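Local coordinates for 2-dehydropantoate 2-reductase (PDB 2QYT), which probably catalyses the NADPH-dependent reduction of ketopantoate to pantoate, the second step from 3-methyl-2-oxobutanoate to pantoate in pantothenate biosynthesis, at residues A[202-210]-A[284-292]; A[233-244]-A[293-304]. All coordinates share one frame; numbering follows the deposited sequence. Where two conformers were deposited one is given.

Overall arrangement
Both contacts lie in the helical C-terminal part of the chain, on the same side of its centre. The N-terminal part, of NADP-binding Rossmann type, is probably where the cofactor binds. Their centres are about 11 Å apart, and both use helix 288-296. Contact 1 sets its start against helix 194-215. Contact 2 sets its end, and the loop into helix 302-309, against helix 227-244. Two probable hydrogen bonds join them: S206 OG to Y304 OH at 2.7 Å and Y289 OH to K244 NZ at 2.9 Å. A sulfate, probably from the crystallisation liquor, sits beside contact 1.

Contact 1 of 2, residues A[202-210]-A[284-292]; sequences FMMISVTAT and ETLTGYVVR. With SO4 (sulfate ion), chain D.
S206 and L286 bring the two backbones closest, with their CA atoms 4.4 Å apart. The helical segment 202-210 meets the turn that leads into helix 288-292, and the two helix directions differ by 106°. L286 makes the largest share of the contact. Its CD1 rests on A209 CB, while its CD2 lies 4.0 Å from both I205 CD1 and F202 CE1. S206 OG donates to L286 O, but the modelled 2.4 Å is very short and the exact length is doubtful. In the helical C-terminal domain of the ketopantoate reductase family, this contact joins helix 194-215 to helix 288-296. F202 has its CG anti to the backbone N (chi1 176°), which carries the ring out to the second segment. T285 O and V290 CG2 lie at the ring edge. Y289 also meets the ring: its CD2 is 3.8 Å from F202 CZ, and the two ring planes are 85° apart in an oblique meeting. Further along, T210 CB sits 3.8 Å from T287 OG1. T285 OG1 turns to the sulfate and donates to its O3 at 2.8 Å.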
# COMPACT_ATOMS: atom_id res chain seq x y z
N PHE A 202 9.73 -0.57 0.90
CA PHE A 202 9.91 -0.16 2.29
C PHE A 202 11.30 0.43 2.59
O PHE A 202 11.43 1.41 3.33
CB PHE A 202 9.60 -1.30 3.28
CG PHE A 202 9.87 -0.93 4.71
CD1 PHE A 202 8.91 -0.22 5.45
CD2 PHE A 202 11.10 -1.23 5.30
CE1 PHE A 202 9.14 0.16 6.77
CE2 PHE A 202 11.36 -0.84 6.61
CZ PHE A 202 10.38 -0.15 7.35
N MSE A 203 12.34 -0.18 2.05
CA MSE A 203 13.71 0.29 2.23
C MSE A 203 13.89 1.72 1.70
O MSE A 203 14.43 2.57 2.41
CB MSE A 203 14.70 -0.67 1.56
CG MSE A 203 14.90 -1.98 2.29
SE MSE A 203 15.98 -3.25 1.23
CE MSE A 203 15.48 -2.66 -0.55
N MSE A 204 13.40 1.98 0.48
CA MSE A 204 13.43 3.30 -0.14
C MSE A 204 12.75 4.38 0.70
O MSE A 204 13.29 5.46 0.93
CB MSE A 204 12.71 3.23 -1.48
CG MSE A 204 13.43 2.45 -2.55
SE MSE A 204 15.05 3.36 -3.12
CE MSE A 204 14.25 5.05 -3.71
N ILE A 205 11.54 4.08 1.15
CA ILE A 205 10.76 5.06 1.91
C ILE A 205 11.24 5.14 3.36
O ILE A 205 11.19 6.20 3.97
CB ILE A 205 9.25 4.80 1.81
CG1 ILE A 205 8.49 5.79 2.70
CG2 ILE A 205 8.93 3.40 2.21
CD1 ILE A 205 6.99 5.66 2.66
N SER A 206 11.73 4.03 3.90
CA SER A 206 12.40 4.06 5.20
C SER A 206 13.59 5.03 5.12
O SER A 206 13.60 6.08 5.77
CB SER A 206 12.81 2.64 5.62
OG SER A 206 13.46 2.61 6.87
N VAL A 207 14.57 4.73 4.27
CA VAL A 207 15.77 5.59 4.21
C VAL A 207 15.39 7.05 3.94
O VAL A 207 15.80 7.94 4.68
CB VAL A 207 16.87 5.10 3.22
CG1 VAL A 207 17.32 3.67 3.55
CG2 VAL A 207 16.42 5.22 1.79
N THR A 208 14.56 7.27 2.92
CA THR A 208 14.15 8.62 2.49
C THR A 208 13.40 9.38 3.58
O THR A 208 13.73 10.53 3.87
CB THR A 208 13.28 8.58 1.21
OG1 THR A 208 14.00 7.93 0.15
CG2 THR A 208 12.89 9.98 0.77
N ALA A 209 12.42 8.73 4.19
CA ALA A 209 11.67 9.33 5.30
C ALA A 209 12.60 9.66 6.46
O ALA A 209 12.65 10.81 6.90
CB ALA A 209 10.50 8.45 5.75
N THR A 210 13.37 8.69 6.95
CA THR A 210 14.22 8.99 8.10
C THR A 210 15.28 10.07 7.82
O THR A 210 15.43 10.99 8.60
CB THR A 210 14.79 7.72 8.87
OG1 THR A 210 16.18 7.91 9.19
CG2 THR A 210 14.61 6.45 8.10
N GLU A 284 5.30 6.77 12.59
CA GLU A 284 6.74 6.85 12.35
C GLU A 284 7.41 5.53 12.67
O GLU A 284 8.09 5.37 13.69
CB GLU A 284 7.37 7.96 13.19
CG GLU A 284 8.60 8.55 12.55
CD GLU A 284 9.77 8.59 13.50
OE1 GLU A 284 10.34 7.51 13.78
OE2 GLU A 284 10.13 9.69 13.96
N THR A 285 7.19 4.56 11.78
CA THR A 285 7.82 3.25 11.88
C THR A 285 8.31 2.83 10.47
O THR A 285 8.27 1.67 10.03
CB THR A 285 6.91 2.23 12.58
OG1 THR A 285 6.44 2.79 13.82
CG2 THR A 285 7.66 0.97 12.89
N LEU A 286 8.78 3.86 9.78
CA LEU A 286 9.69 3.70 8.68
C LEU A 286 11.08 3.76 9.32
O LEU A 286 12.08 3.53 8.66
CB LEU A 286 9.45 4.82 7.66
CG LEU A 286 7.96 4.86 7.25
CD1 LEU A 286 7.49 6.26 6.87
CD2 LEU A 286 7.66 3.85 6.15
N THR A 287 11.11 4.01 10.62
CA THR A 287 12.33 4.16 11.42
C THR A 287 12.34 3.18 12.60
O THR A 287 13.24 2.34 12.72
CB THR A 287 12.48 5.61 11.95
OG1 THR A 287 11.90 6.53 11.01
CG2 THR A 287 13.94 5.96 12.17
N GLY A 288 11.32 3.28 13.47
CA GLY A 288 11.24 2.45 14.67
C GLY A 288 11.33 0.97 14.40
O GLY A 288 12.02 0.24 15.12
N TYR A 289 10.65 0.53 13.35
CA TYR A 289 10.61 -0.88 12.96
C TYR A 289 12.01 -1.43 12.78
O TYR A 289 12.36 -2.46 13.39
CB TYR A 289 9.81 -1.07 11.66
CG TYR A 289 9.93 -2.47 11.11
CD1 TYR A 289 9.20 -3.53 11.68
CD2 TYR A 289 10.81 -2.76 10.07
CE1 TYR A 289 9.33 -4.83 11.20
CE2 TYR A 289 10.96 -4.06 9.59
CZ TYR A 289 10.22 -5.09 10.15
OH TYR A 289 10.36 -6.37 9.65
N VAL A 290 12.78 -0.72 11.93
CA VAL A 290 14.17 -1.02 11.57
C VAL A 290 15.07 -1.20 12.80
O VAL A 290 15.70 -2.25 12.97
CB VAL A 290 14.76 0.09 10.61
CG1 VAL A 290 16.05 -0.39 9.96
CG2 VAL A 290 13.76 0.47 9.54
N VAL A 291 15.10 -0.20 13.70
CA VAL A 291 15.85 -0.30 14.95
C VAL A 291 15.52 -1.58 15.75
O VAL A 291 16.42 -2.30 16.23
CB VAL A 291 15.60 0.97 15.85
CG1 VAL A 291 16.15 0.77 17.27
CG2 VAL A 291 16.20 2.22 15.19
N ARG A 292 14.23 -1.87 15.89
CA ARG A 292 13.83 -2.99 16.70
C ARG A 292 14.04 -4.34 16.05
O ARG A 292 14.42 -5.31 16.73
CB ARG A 292 12.41 -2.80 17.18
CG ARG A 292 12.34 -1.89 18.39
CD ARG A 292 10.94 -1.81 18.95
NE ARG A 292 10.48 -0.43 18.95
CZ ARG A 292 9.90 0.18 17.91
NH1 ARG A 292 9.65 -0.47 16.77
NH2 ARG A 292 9.54 1.44 18.02
S SO4 D . 8.19 3.83 17.30
O1 SO4 D . 9.43 3.46 16.61
O2 SO4 D . 8.11 5.28 17.52
O3 SO4 D . 7.04 3.39 16.48
O4 SO4 D . 8.21 3.17 18.60

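Contact 2 of 2, residues A[233-244]-A[293-304]; sequences LLEEVAELFRAK and EAEALRVDLPMY
The start of helix 302-309 is held here by E236, a residue of helix 227-244, within the helical C-terminal domain. The extended E236 side chain brings its carboxylate up to the first turn. OE1 accepts from Y304 N at 2.8 Å (N-H...O angle 159°), and OE2 accepts from M303 N at 2.8 Å. Each oxygen uses its syn lone pair, so the two bonds fix the rotation of the group. OE1 also lies at the edge of the Y304 ring. L233 CD1 sits over one face of that ring in a CH-pi contact, 4.3 Å from the centroid. It also presses tightly on M303 CG. The Y304 hydroxyl passes V237 on its way to its partner S206.

Along the loop, V299 CG1 packs on the E239 carboxylate, 3.5 Å from CD. L240 CD1 reaches E293 CB and L301 CD1. At the far end, L297 CD2 wedges against A243 CB and K244 CB, the latter only 3.2 Å away. The K244 chain bends at chi3 (-61°), which turns NZ toward E293, and NZ forms a long salt bridge of 3.6 Å with E293 OE2. The closer polar partner of NZ is Y289 OH. The two backbone amides at a helix start would probably stabilise the buried E236 as a carboxylate.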
# COMPACT_ATOMS: atom_id res chain seq x y z
N LEU A 233 22.65 4.48 5.70
CA LEU A 233 21.25 4.07 5.88
C LEU A 233 20.87 2.93 4.90
O LEU A 233 20.20 1.95 5.28
CB LEU A 233 20.31 5.28 5.69
CG LEU A 233 19.58 5.95 6.86
CD1 LEU A 233 20.33 5.96 8.19
CD2 LEU A 233 19.13 7.34 6.50
N LEU A 234 21.31 3.07 3.66
CA LEU A 234 21.06 2.08 2.63
C LEU A 234 21.66 0.72 3.00
O LEU A 234 21.00 -0.32 2.89
CB LEU A 234 21.59 2.60 1.29
CG LEU A 234 20.66 3.13 0.17
CD1 LEU A 234 19.18 3.26 0.49
CD2 LEU A 234 21.20 4.44 -0.47
N GLU A 235 22.90 0.74 3.48
CA GLU A 235 23.64 -0.48 3.86
C GLU A 235 23.03 -1.13 5.09
O GLU A 235 22.99 -2.36 5.19
CB GLU A 235 25.12 -0.17 4.12
CG GLU A 235 25.97 0.08 2.88
CD GLU A 235 27.45 0.29 3.21
OE1 GLU A 235 28.28 0.22 2.26
OE2 GLU A 235 27.80 0.53 4.40
N GLU A 236 22.55 -0.30 6.01
CA GLU A 236 21.97 -0.76 7.26
C GLU A 236 20.63 -1.51 7.05
O GLU A 236 20.49 -2.66 7.48
CB GLU A 236 21.81 0.41 8.24
CG GLU A 236 23.04 0.65 9.08
CD GLU A 236 22.92 1.85 10.00
OE1 GLU A 236 21.78 2.34 10.20
OE2 GLU A 236 23.97 2.30 10.52
N VAL A 237 19.68 -0.84 6.39
CA VAL A 237 18.39 -1.43 6.03
C VAL A 237 18.60 -2.69 5.19
O VAL A 237 17.89 -3.69 5.36
CB VAL A 237 17.40 -0.38 5.35
CG1 VAL A 237 17.70 -0.16 3.86
CG2 VAL A 237 15.91 -0.78 5.57
N ALA A 238 19.60 -2.66 4.30
CA ALA A 238 19.91 -3.80 3.43
C ALA A 238 20.48 -4.96 4.23
O ALA A 238 20.07 -6.11 4.01
CB ALA A 238 20.85 -3.41 2.32
N GLU A 239 21.39 -4.65 5.16
CA GLU A 239 21.92 -5.63 6.11
C GLU A 239 20.81 -6.25 6.97
O GLU A 239 20.81 -7.46 7.19
CB GLU A 239 22.99 -4.99 7.02
CG GLU A 239 23.84 -5.97 7.82
CD GLU A 239 24.87 -5.28 8.72
OE1 GLU A 239 24.92 -4.02 8.77
OE2 GLU A 239 25.65 -6.01 9.37
N LEU A 240 19.89 -5.41 7.45
CA LEU A 240 18.74 -5.87 8.25
C LEU A 240 17.97 -6.94 7.50
O LEU A 240 17.75 -8.05 8.02
CB LEU A 240 17.79 -4.71 8.62
CG LEU A 240 16.49 -5.06 9.38
CD1 LEU A 240 16.02 -3.90 10.21
CD2 LEU A 240 15.34 -5.52 8.50
N PHE A 241 17.56 -6.60 6.29
CA PHE A 241 16.76 -7.49 5.47
C PHE A 241 17.54 -8.72 5.05
O PHE A 241 17.00 -9.84 5.08
CB PHE A 241 16.13 -6.72 4.29
CG PHE A 241 14.92 -5.93 4.69
CD1 PHE A 241 15.04 -4.67 5.26
CD2 PHE A 241 13.65 -6.47 4.54
CE1 PHE A 241 13.92 -3.95 5.66
CE2 PHE A 241 12.52 -5.75 4.94
CZ PHE A 241 12.66 -4.48 5.50
N ARG A 242 18.81 -8.52 4.70
CA ARG A 242 19.72 -9.62 4.38
C ARG A 242 19.83 -10.63 5.53
O ARG A 242 20.14 -11.80 5.30
CB ARG A 242 21.10 -9.09 3.99
CG ARG A 242 21.79 -9.92 2.92
CD ARG A 242 23.10 -9.32 2.47
NE ARG A 242 22.93 -8.09 1.70
CZ ARG A 242 23.48 -6.92 2.01
NH1 ARG A 242 24.25 -6.80 3.09
NH2 ARG A 242 23.27 -5.86 1.24
N ALA A 243 19.54 -10.17 6.74
CA ALA A 243 19.54 -11.03 7.92
C ALA A 243 18.24 -11.82 8.12
O ALA A 243 18.28 -13.03 8.35
CB ALA A 243 19.87 -10.22 9.17
N LYS A 244 17.09 -11.15 8.02
CA LYS A 244 15.81 -11.79 8.38
C LYS A 244 15.12 -12.59 7.27
O LYS A 244 14.60 -13.67 7.54
CB LYS A 244 14.82 -10.81 9.04
CG LYS A 244 14.32 -9.65 8.19
CD LYS A 244 13.15 -8.94 8.86
CE LYS A 244 11.96 -9.87 9.09
NZ LYS A 244 10.83 -9.18 9.76
N GLU A 293 13.82 -4.43 14.75
CA GLU A 293 14.09 -5.66 14.02
C GLU A 293 15.57 -6.09 14.10
O GLU A 293 15.86 -7.27 14.38
CB GLU A 293 13.59 -5.55 12.58
CG GLU A 293 13.16 -6.85 11.94
CD GLU A 293 12.20 -7.61 12.81
OE1 GLU A 293 11.29 -6.98 13.41
OE2 GLU A 293 12.39 -8.84 12.95
N ALA A 294 16.50 -5.13 13.91
CA ALA A 294 17.95 -5.37 14.15
C ALA A 294 18.33 -5.76 15.59
O ALA A 294 19.21 -6.61 15.78
CB ALA A 294 18.77 -4.17 13.68
N GLU A 295 17.71 -5.15 16.60
CA GLU A 295 17.78 -5.66 17.98
C GLU A 295 17.64 -7.18 18.01
O GLU A 295 18.41 -7.88 18.75
CB GLU A 295 16.65 -5.10 18.85
CG GLU A 295 17.07 -4.30 20.11
CD GLU A 295 16.22 -3.02 20.19
OE1 GLU A 295 14.97 -3.20 20.53
OE2 GLU A 295 16.78 -1.85 19.87
N ALA A 296 16.65 -7.67 17.23
CA ALA A 296 16.20 -9.07 17.32
C ALA A 296 17.06 -10.02 16.49
O ALA A 296 17.27 -11.17 16.88
CB ALA A 296 14.74 -9.18 16.90
N LEU A 297 17.55 -9.52 15.34
CA LEU A 297 18.44 -10.27 14.46
C LEU A 297 19.91 -10.03 14.82
O LEU A 297 20.81 -10.35 14.04
CB LEU A 297 18.21 -9.86 13.00
CG LEU A 297 17.11 -10.43 12.09
CD1 LEU A 297 15.79 -10.77 12.79
CD2 LEU A 297 16.88 -9.38 11.05
N ARG A 298 20.12 -9.48 16.02
CA ARG A 298 21.42 -9.04 16.55
C ARG A 298 22.36 -8.32 15.57
O ARG A 298 23.53 -8.68 15.42
CB ARG A 298 22.14 -10.09 17.45
CG ARG A 298 21.70 -11.55 17.32
CD ARG A 298 20.28 -11.77 17.84
NE ARG A 298 20.19 -12.13 19.25
CZ ARG A 298 19.06 -12.51 19.85
NH1 ARG A 298 17.92 -12.58 19.17
NH2 ARG A 298 19.07 -12.83 21.14
N VAL A 299 21.82 -7.29 14.91
CA VAL A 299 22.55 -6.47 13.94
C VAL A 299 22.71 -5.01 14.42
O VAL A 299 21.73 -4.32 14.72
CB VAL A 299 21.85 -6.45 12.54
CG1 VAL A 299 22.76 -5.82 11.50
CG2 VAL A 299 21.47 -7.86 12.08
N ASP A 300 23.96 -4.55 14.49
CA ASP A 300 24.20 -3.16 14.86
C ASP A 300 23.90 -2.23 13.68
O ASP A 300 24.40 -2.42 12.57
CB ASP A 300 25.64 -2.95 15.37
CG ASP A 300 25.77 -1.71 16.25
OD1 ASP A 300 26.94 -1.37 16.65
OD2 ASP A 300 24.73 -1.07 16.56
N LEU A 301 23.04 -1.24 13.93
CA LEU A 301 22.71 -0.22 12.93
C LEU A 301 22.85 1.14 13.58
O LEU A 301 21.84 1.72 14.00
CB LEU A 301 21.29 -0.38 12.38
CG LEU A 301 20.71 -1.73 11.95
CD1 LEU A 301 19.28 -1.52 11.48
CD2 LEU A 301 21.53 -2.40 10.85
N PRO A 302 24.10 1.65 13.67
CA PRO A 302 24.36 2.91 14.35
C PRO A 302 23.67 4.15 13.76
O PRO A 302 23.16 4.96 14.52
CB PRO A 302 25.90 3.04 14.29
CG PRO A 302 26.32 2.14 13.19
CD PRO A 302 25.33 1.02 13.16
N MSE A 303 23.67 4.28 12.44
CA MSE A 303 23.06 5.45 11.78
C MSE A 303 21.55 5.56 12.00
O MSE A 303 21.04 6.64 12.33
CB MSE A 303 23.35 5.44 10.27
CG MSE A 303 23.13 6.78 9.55
SE MSE A 303 24.29 8.27 10.16
CE MSE A 303 26.06 7.45 9.99
N TYR A 304 20.84 4.44 11.80
CA TYR A 304 19.41 4.38 12.12
C TYR A 304 19.15 4.70 13.59
O TYR A 304 18.22 5.43 13.90
CB TYR A 304 18.84 3.02 11.77
CG TYR A 304 18.14 2.98 10.44
CD1 TYR A 304 18.82 2.59 9.28
CD2 TYR A 304 16.79 3.33 10.33
CE1 TYR A 304 18.17 2.56 8.05
CE2 TYR A 304 16.13 3.30 9.09
CZ TYR A 304 16.83 2.91 7.97
OH TYR A 304 16.18 2.87 6.76